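Local coordinates for cell wall binding protein cwp8 (Peptoclostridium difficile, PDB 5J6Q) that probably anchors itself in the bacterial cell wall through three CWB2 modules, as part of the surface layer of the cell, at residues 459-473 with 481-494. Numbering follows the deposited sequence.
Sequences LKGKELEIVGGENSV and LVDIDLNNKVERLA
R492 reaches from strand 491-493 into the loop 468-473 that follows strand 463-467. From CB the chain leaves with CG opposite the backbone N (chi1 164°), and CG passes G468 O at 3.6 Å. A bend at CG-CD (chi3 -54°) then turns the guanidinium into the loop. There E470 CG sits over the centre of one guanidinium face, while I466 CG2 lies against the opposite face, nearer the rim. At the edge NH1 and NH2 both donate end-on to V473 O, close to the guanidinium plane, and NH2 also donates to G468 O at 2.9 Å, a more bent bond (138°) whose acceptor is tilted from that plane. With both faces covered and two carbonyls at its rim, the group is probably fixed in rotation; a salt bridge from NH1 to E478 of helix 475-484 adds a further tie.

Between the strands, I466 N donates to E491 O, L493 N to I466 O at 2.9 Å, and G468 N to L493 O, a parallel ladder. On the same side of the sheet as R492, I466 CG1 presses tightly on V490 CG1 (3.5 Å), and its CD1 meets L481 CD2. L464 CD1 packs on L481 CG and I484 CG1, the side chains crossing at about a right angle. At the other end D485 OD1 accepts from L464 N at 3.0 Å, while its OD2 takes K489 N from above the carboxylate plane, tying the start of strand 463-467 to the turn after the helix.

The strands and helix 475-484 form a beta-alpha-beta crossover of a CWB2 module. Strand 491-493 is outermost in the four-stranded parallel sheet; strand 463-467 pairs on its other side with strand 418-423. L493 and V467, on the face away from helix 475-484, pack on helix 498-509.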
ATOM      1  N   LEU A 459      -5.622  49.722  -4.038  1.00122.81           N
ATOM      2  CA  LEU A 459      -6.342  49.188  -5.189  1.00125.93           C
ATOM      3  C   LEU A 459      -6.749  50.240  -6.227  1.00127.98           C
ATOM      4  O   LEU A 459      -7.230  49.875  -7.302  1.00128.81           O
ATOM      5  CB  LEU A 459      -7.582  48.462  -4.652  1.00126.98           C
ATOM      6  CG  LEU A 459      -7.287  47.524  -3.476  1.00127.16           C
ATOM      7  CD1 LEU A 459      -8.550  46.828  -3.021  1.00127.27           C
ATOM      8  CD2 LEU A 459      -6.259  46.491  -3.889  1.00127.27           C
ATOM      9  N   LYS A 460      -6.554  51.532  -5.925  1.00129.86           N
ATOM     10  CA  LYS A 460      -6.913  52.600  -6.852  1.00131.95           C
ATOM     11  C   LYS A 460      -6.053  52.556  -8.114  1.00132.40           C
ATOM     12  O   LYS A 460      -4.892  52.963  -8.088  1.00133.32           O
ATOM     13  CB  LYS A 460      -6.759  53.970  -6.169  1.00133.70           C
ATOM     14  CG  LYS A 460      -7.168  55.128  -7.072  1.00136.81           C
ATOM     15  CD  LYS A 460      -6.917  56.469  -6.403  1.00140.51           C
ATOM     16  CE  LYS A 460      -7.175  57.606  -7.361  1.00144.73           C
ATOM     17  NZ  LYS A 460      -6.642  58.894  -6.836  1.00149.23           N
ATOM     18  N   GLY A 461      -6.620  52.052  -9.213  1.00131.22           N
ATOM     19  CA  GLY A 461      -5.889  52.000 -10.470  1.00129.60           C
ATOM     20  C   GLY A 461      -5.728  50.584 -10.975  1.00127.76           C
ATOM     21  O   GLY A 461      -5.492  50.355 -12.159  1.00127.15           O
ATOM     22  N   LYS A 462      -5.860  49.620 -10.071  1.00126.38           N
ATOM     23  CA  LYS A 462      -5.715  48.214 -10.440  1.00122.15           C
ATOM     24  C   LYS A 462      -7.080  47.561 -10.673  1.00118.16           C
ATOM     25  O   LYS A 462      -8.100  48.077 -10.218  1.00115.53           O
ATOM     26  CB  LYS A 462      -4.950  47.447  -9.339  1.00122.05           C
ATOM     27  CG  LYS A 462      -4.176  48.352  -8.378  1.00125.28           C
ATOM     28  CD  LYS A 462      -2.732  47.888  -8.210  1.00129.38           C
ATOM     29  CE  LYS A 462      -1.841  48.997  -7.698  1.00134.44           C
ATOM     30  NZ  LYS A 462      -1.065  48.569  -6.499  1.00140.71           N
ATOM     31  N   GLU A 463      -7.100  46.436 -11.396  1.00112.28           N
ATOM     32  CA  GLU A 463      -8.332  45.690 -11.660  1.00109.01           C
ATOM     33  C   GLU A 463      -8.651  44.765 -10.469  1.00102.37           C
ATOM     34  O   GLU A 463      -7.809  43.971 -10.051  1.00 98.12           O
ATOM     35  CB  GLU A 463      -8.191  44.877 -12.950  1.00112.10           C
ATOM     36  CG  GLU A 463      -7.955  45.765 -14.158  1.00122.41           C
ATOM     37  CD  GLU A 463      -8.187  45.038 -15.465  1.00132.46           C
ATOM     38  OE1 GLU A 463      -9.028  44.115 -15.500  1.00138.92           O
ATOM     39  OE2 GLU A 463      -7.522  45.389 -16.455  1.00138.48           O
ATOM     40  N   LEU A 464      -9.878  44.867  -9.951  1.00 91.27           N
ATOM     41  CA  LEU A 464     -10.327  44.155  -8.779  1.00 80.14           C
ATOM     42  C   LEU A 464     -11.423  43.105  -9.042  1.00 74.15           C
ATOM     43  O   LEU A 464     -12.182  43.187 -10.006  1.00 71.52           O
ATOM     44  CB  LEU A 464     -10.835  45.226  -7.770  1.00 75.88           C
ATOM     45  CG  LEU A 464      -9.815  46.342  -7.490  1.00 79.68           C
ATOM     46  CD1 LEU A 464     -10.476  47.628  -6.945  1.00 75.45           C
ATOM     47  CD2 LEU A 464      -8.797  45.805  -6.507  1.00 76.16           C
ATOM     48  N   GLU A 465     -11.492  42.105  -8.170  1.00 67.99           N
ATOM     49  CA  GLU A 465     -12.500  41.044  -8.271  1.00 59.47           C
ATOM     50  C   GLU A 465     -12.987  40.769  -6.858  1.00 51.05           C
ATOM     51  O   GLU A 465     -12.186  40.759  -5.924  1.00 47.41           O
ATOM     52  CB  GLU A 465     -11.911  39.777  -8.927  1.00 54.72           C
ATOM     53  CG  GLU A 465     -12.904  38.631  -9.055  1.00 65.42           C
ATOM     54  CD  GLU A 465     -13.385  38.389 -10.494  1.00 81.89           C
ATOM     55  OE1 GLU A 465     -14.606  38.425 -10.703  1.00 89.45           O
ATOM     56  OE2 GLU A 465     -12.566  38.157 -11.406  1.00 84.53           O
ATOM     57  N   ILE A 466     -14.294  40.603  -6.695  1.00 51.55           N
ATOM     58  CA  ILE A 466     -14.859  40.315  -5.383  1.00 50.09           C
ATOM     59  C   ILE A 466     -15.236  38.838  -5.288  1.00 47.63           C
ATOM     60  O   ILE A 466     -15.756  38.296  -6.267  1.00 46.24           O
ATOM     61  CB  ILE A 466     -16.095  41.193  -5.146  1.00 50.99           C
ATOM     62  CG1 ILE A 466     -15.777  42.660  -5.516  1.00 60.14           C
ATOM     63  CG2 ILE A 466     -16.490  41.079  -3.683  1.00 51.70           C
ATOM     64  CD1 ILE A 466     -16.889  43.654  -5.147  1.00 64.14           C
ATOM     65  N   VAL A 467     -14.993  38.214  -4.120  1.00 46.11           N
ATOM     66  CA  VAL A 467     -15.288  36.794  -3.891  1.00 51.18           C
ATOM     67  C   VAL A 467     -16.144  36.735  -2.621  1.00 49.24           C
ATOM     68  O   VAL A 467     -15.663  36.997  -1.529  1.00 50.05           O
ATOM     69  CB  VAL A 467     -13.997  35.902  -3.793  1.00 48.70           C
ATOM     70  CG1 VAL A 467     -14.387  34.424  -3.561  1.00 47.82           C
ATOM     71  CG2 VAL A 467     -13.181  35.989  -5.081  1.00 47.11           C
ATOM     72  N   GLY A 468     -17.426  36.383  -2.771  1.00 49.45           N
ATOM     73  CA  GLY A 468     -18.340  36.353  -1.635  1.00 48.60           C
ATOM     74  C   GLY A 468     -19.622  37.086  -2.062  1.00 48.76           C
ATOM     75  O   GLY A 468     -19.604  37.905  -2.981  1.00 49.14           O
ATOM     76  N   GLY A 469     -20.730  36.762  -1.425  1.00 51.45           N
ATOM     77  CA  GLY A 469     -22.003  37.406  -1.716  1.00 60.88           C
ATOM     78  C   GLY A 469     -22.096  38.769  -1.037  1.00 66.83           C
ATOM     79  O   GLY A 469     -21.176  39.200  -0.334  1.00 64.39           O
ATOM     80  N   GLU A 470     -23.233  39.470  -1.233  1.00 68.29           N
ATOM     81  CA  GLU A 470     -23.369  40.823  -0.678  1.00 67.47           C
ATOM     82  C   GLU A 470     -23.353  40.868   0.857  1.00 66.82           C
ATOM     83  O   GLU A 470     -23.074  41.927   1.419  1.00 65.01           O
ATOM     84  CB  GLU A 470     -24.648  41.483  -1.180  1.00 70.79           C
ATOM     85  CG  GLU A 470     -24.549  41.925  -2.631  1.00 82.50           C
ATOM     86  CD  GLU A 470     -25.885  42.422  -3.165  1.00 88.75           C
ATOM     87  OE1 GLU A 470     -26.468  41.728  -4.014  1.00 90.10           O
ATOM     88  OE2 GLU A 470     -26.342  43.508  -2.722  1.00 88.49           O
ATOM     89  N   ASN A 471     -23.646  39.750   1.520  1.00 62.55           N
ATOM     90  CA  ASN A 471     -23.607  39.715   2.975  1.00 67.31           C
ATOM     91  C   ASN A 471     -22.149  39.578   3.538  1.00 69.58           C
ATOM     92  O   ASN A 471     -21.937  39.598   4.749  1.00 68.68           O
ATOM     93  CB  ASN A 471     -24.533  38.594   3.468  1.00 69.16           C
ATOM     94  CG  ASN A 471     -25.998  39.018   3.427  1.00 73.09           C
ATOM     95  OD1 ASN A 471     -26.869  38.364   4.008  1.00 74.49           O
ATOM     96  ND2 ASN A 471     -26.362  40.124   2.776  1.00 72.31           N
ATOM     97  N   SER A 472     -21.135  39.472   2.635  1.00 67.78           N
ATOM     98  CA  SER A 472     -19.726  39.343   3.051  1.00 62.02           C
ATOM     99  C   SER A 472     -19.027  40.568   2.599  1.00 57.08           C
ATOM    100  O   SER A 472     -18.230  41.146   3.322  1.00 55.91           O
ATOM    101  CB  SER A 472     -19.071  38.097   2.424  1.00 58.98           C
ATOM    102  OG  SER A 472     -19.597  36.942   3.046  1.00 59.99           O
ATOM    103  N   VAL A 473     -19.279  40.928   1.354  1.00 55.84           N
ATOM    104  CA  VAL A 473     -18.745  42.142   0.813  1.00 60.71           C
ATOM    105  C   VAL A 473     -19.966  42.923   0.408  1.00 62.40           C
ATOM    106  O   VAL A 473     -20.631  42.627  -0.603  1.00 63.99           O
ATOM    107  CB  VAL A 473     -17.800  41.865  -0.376  1.00 63.19           C
ATOM    108  CG1 VAL A 473     -17.393  43.164  -1.052  1.00 59.09           C
ATOM    109  CG2 VAL A 473     -16.566  41.128   0.120  1.00 64.79           C
ATOM    110  N   LEU A 481     -15.438  50.233  -5.153  1.00129.07           N
ATOM    111  CA  LEU A 481     -14.432  49.486  -5.904  1.00135.04           C
ATOM    112  C   LEU A 481     -14.528  49.809  -7.380  1.00139.46           C
ATOM    113  O   LEU A 481     -13.509  50.067  -8.015  1.00141.95           O
ATOM    114  CB  LEU A 481     -14.625  47.980  -5.692  1.00136.78           C
ATOM    115  CG  LEU A 481     -13.601  47.338  -4.768  1.00136.56           C
ATOM    116  CD1 LEU A 481     -13.690  47.938  -3.382  1.00136.51           C
ATOM    117  CD2 LEU A 481     -13.864  45.854  -4.697  1.00136.51           C
ATOM    118  N   VAL A 482     -15.750  49.791  -7.930  1.00143.41           N
ATOM    119  CA  VAL A 482     -15.975  50.116  -9.336  1.00148.79           C
ATOM    120  C   VAL A 482     -15.418  51.517  -9.607  1.00152.84           C
ATOM    121  O   VAL A 482     -14.917  51.790 -10.697  1.00155.36           O
ATOM    122  CB  VAL A 482     -17.492  50.033  -9.635  1.00150.45           C
ATOM    123  CG1 VAL A 482     -17.769  50.373 -11.093  1.00150.42           C
ATOM    124  CG2 VAL A 482     -18.015  48.638  -9.311  1.00150.42           C
ATOM    125  N   ASP A 483     -15.506  52.394  -8.598  1.00156.06           N
ATOM    126  CA  ASP A 483     -14.999  53.763  -8.670  1.00159.40           C
ATOM    127  C   ASP A 483     -13.463  53.798  -8.800  1.00161.81           C
ATOM    128  O   ASP A 483     -12.947  54.492  -9.674  1.00162.89           O
ATOM    129  CB  ASP A 483     -15.426  54.532  -7.406  1.00160.43           C
ATOM    130  CG  ASP A 483     -15.153  56.020  -7.480  1.00160.53           C
ATOM    131  OD1 ASP A 483     -16.040  56.761  -7.952  1.00160.66           O
ATOM    132  OD2 ASP A 483     -14.056  56.443  -7.058  1.00160.66           O
ATOM    133  N   ILE A 484     -12.738  53.054  -7.942  1.00164.08           N
ATOM    134  CA  ILE A 484     -11.277  53.040  -7.975  1.00166.55           C
ATOM    135  C   ILE A 484     -10.710  52.004  -8.950  1.00168.06           C
ATOM    136  O   ILE A 484      -9.495  51.914  -9.104  1.00168.64           O
ATOM    137  CB  ILE A 484     -10.755  52.801  -6.539  1.00167.46           C
ATOM    138  CG1 ILE A 484     -11.232  51.438  -6.003  1.00167.64           C
ATOM    139  CG2 ILE A 484     -11.239  53.930  -5.640  1.00167.56           C
ATOM    140  CD1 ILE A 484     -10.659  51.102  -4.630  1.00167.86           C
ATOM    141  N   ASP A 485     -11.579  51.227  -9.602  1.00169.30           N
ATOM    142  CA  ASP A 485     -11.165  50.218 -10.574  1.00171.72           C
ATOM    143  C   ASP A 485     -10.652  50.885 -11.855  1.00173.11           C
ATOM    144  O   ASP A 485     -11.068  51.995 -12.184  1.00173.66           O
ATOM    145  CB  ASP A 485     -12.344  49.289 -10.902  1.00172.71           C
ATOM    146  CG  ASP A 485     -11.954  48.133 -11.793  1.00173.31           C
ATOM    147  OD1 ASP A 485     -11.449  47.120 -11.265  1.00173.62           O
ATOM    148  OD2 ASP A 485     -12.152  48.241 -13.023  1.00173.62           O
ATOM    149  N   LEU A 486      -9.762  50.200 -12.581  1.00174.12           N
ATOM    150  CA  LEU A 486      -9.159  50.720 -13.807  1.00175.19           C
ATOM    151  C   LEU A 486     -10.152  50.859 -14.960  1.00175.57           C
ATOM    152  O   LEU A 486     -10.227  51.915 -15.585  1.00175.70           O
ATOM    153  CB  LEU A 486      -8.017  49.780 -14.230  1.00175.78           C
ATOM    154  CG  LEU A 486      -7.285  50.192 -15.504  1.00176.40           C
ATOM    155  CD1 LEU A 486      -6.580  51.516 -15.293  1.00176.72           C
ATOM    156  CD2 LEU A 486      -6.273  49.127 -15.876  1.00176.72           C
ATOM    157  N   ASN A 487     -10.913  49.802 -15.236  1.00175.59           N
ATOM    158  CA  ASN A 487     -11.874  49.795 -16.339  1.00174.75           C
ATOM    159  C   ASN A 487     -13.299  50.116 -15.888  1.00173.29           C
ATOM    160  O   ASN A 487     -14.238  49.946 -16.663  1.00172.51           O
ATOM    161  CB  ASN A 487     -11.850  48.429 -17.025  1.00175.30           C
ATOM    162  CG  ASN A 487     -10.586  48.201 -17.813  1.00177.54           C
ATOM    163  OD1 ASN A 487     -10.521  48.554 -18.992  1.00178.36           O
ATOM    164  ND2 ASN A 487      -9.533  47.622 -17.238  1.00179.42           N
ATOM    165  N   ASN A 488     -13.460  50.576 -14.639  1.00171.10           N
ATOM    166  CA  ASN A 488     -14.757  50.937 -14.061  1.00166.04           C
ATOM    167  C   ASN A 488     -15.718  49.756 -14.110  1.00162.09           C
ATOM    168  O   ASN A 488     -16.882  49.902 -14.480  1.00160.47           O
ATOM    169  CB  ASN A 488     -15.352  52.139 -14.802  1.00164.65           C
ATOM    170  CG  ASN A 488     -14.697  53.450 -14.441  1.00164.99           C
ATOM    171  OD1 ASN A 488     -15.041  54.484 -15.018  1.00165.11           O
ATOM    172  ND2 ASN A 488     -13.749  53.508 -13.507  1.00165.20           N
ATOM    173  N   LYS A 489     -15.223  48.582 -13.724  1.00157.88           N
ATOM    174  CA  LYS A 489     -16.008  47.348 -13.729  1.00150.96           C
ATOM    175  C   LYS A 489     -15.395  46.301 -12.793  1.00145.67           C
ATOM    176  O   LYS A 489     -14.215  45.984 -12.918  1.00143.73           O
ATOM    177  CB  LYS A 489     -16.071  46.780 -15.156  1.00148.99           C
ATOM    178  CG  LYS A 489     -16.926  45.528 -15.268  1.00149.26           C
ATOM    179  CD  LYS A 489     -16.797  44.911 -16.651  1.00149.54           C
ATOM    180  N   VAL A 490     -16.196  45.762 -11.863  1.00140.01           N
ATOM    181  CA  VAL A 490     -15.717  44.762 -10.930  1.00131.48           C
ATOM    182  C   VAL A 490     -16.692  43.606 -10.877  1.00125.27           C
ATOM    183  O   VAL A 490     -17.843  43.770 -10.479  1.00124.35           O
ATOM    184  CB  VAL A 490     -15.530  45.376  -9.523  1.00128.89           C
ATOM    185  CG1 VAL A 490     -15.133  44.295  -8.525  1.00128.80           C
ATOM    186  CG2 VAL A 490     -14.469  46.467  -9.557  1.00128.80           C
ATOM    187  N   GLU A 491     -16.237  42.439 -11.306  1.00117.62           N
ATOM    188  CA  GLU A 491     -17.055  41.239 -11.261  1.00107.98           C
ATOM    189  C   GLU A 491     -17.044  40.650  -9.842  1.00 98.10           C
ATOM    190  O   GLU A 491     -16.087  40.842  -9.082  1.00 92.43           O
ATOM    191  CB  GLU A 491     -16.523  40.208 -12.270  1.00106.86           C
ATOM    192  CG  GLU A 491     -17.409  38.984 -12.434  1.00114.08           C
ATOM    193  CD  GLU A 491     -16.876  38.026 -13.490  1.00119.17           C
ATOM    194  OE1 GLU A 491     -17.208  36.825 -13.428  1.00116.90           O
ATOM    195  OE2 GLU A 491     -16.123  38.477 -14.385  1.00124.38           O
ATOM    196  N   ARG A 492     -18.122  39.960  -9.495  1.00 86.42           N
ATOM    197  CA  ARG A 492     -18.295  39.297  -8.224  1.00 72.70           C
ATOM    198  C   ARG A 492     -18.517  37.793  -8.497  1.00 65.68           C
ATOM    199  O   ARG A 492     -19.377  37.442  -9.289  1.00 64.03           O
ATOM    200  CB  ARG A 492     -19.506  39.922  -7.502  1.00 65.68           C
ATOM    201  CG  ARG A 492     -20.059  39.085  -6.342  1.00 61.60           C
ATOM    202  CD  ARG A 492     -21.346  39.712  -5.762  1.00 51.48           C
ATOM    203  NE  ARG A 492     -21.210  41.117  -5.354  1.00 53.85           N
ATOM    204  CZ  ARG A 492     -20.906  41.514  -4.114  1.00 64.71           C
ATOM    205  NH1 ARG A 492     -20.839  42.808  -3.819  1.00 65.47           N
ATOM    206  NH2 ARG A 492     -20.667  40.616  -3.160  1.00 64.02           N
ATOM    207  N   LEU A 493     -17.712  36.932  -7.899  1.00 59.69           N
ATOM    208  CA  LEU A 493     -17.869  35.472  -7.984  1.00 55.15           C
ATOM    209  C   LEU A 493     -18.574  35.103  -6.630  1.00 49.85           C
ATOM    210  O   LEU A 493     -17.945  35.259  -5.591  1.00 46.82           O
ATOM    211  CB  LEU A 493     -16.496  34.725  -8.102  1.00 51.15           C
ATOM    212  CG  LEU A 493     -16.132  34.226  -9.492  1.00 59.10           C
ATOM    213  CD1 LEU A 493     -16.104  35.327 -10.569  1.00 57.58           C
ATOM    214  CD2 LEU A 493     -14.769  33.637  -9.401  1.00 58.26           C
ATOM    215  N   ALA A 494     -19.828  34.614  -6.650  1.00 47.59           N
ATOM    216  CA  ALA A 494     -20.546  34.339  -5.434  1.00 48.99           C
ATOM    217  C   ALA A 494     -21.592  33.269  -5.651  1.00 49.65           C
ATOM    218  O   ALA A 494     -22.504  33.483  -6.430  1.00 51.35           O
ATOM    219  CB  ALA A 494     -21.226  35.638  -4.964  1.00 45.66           C
TER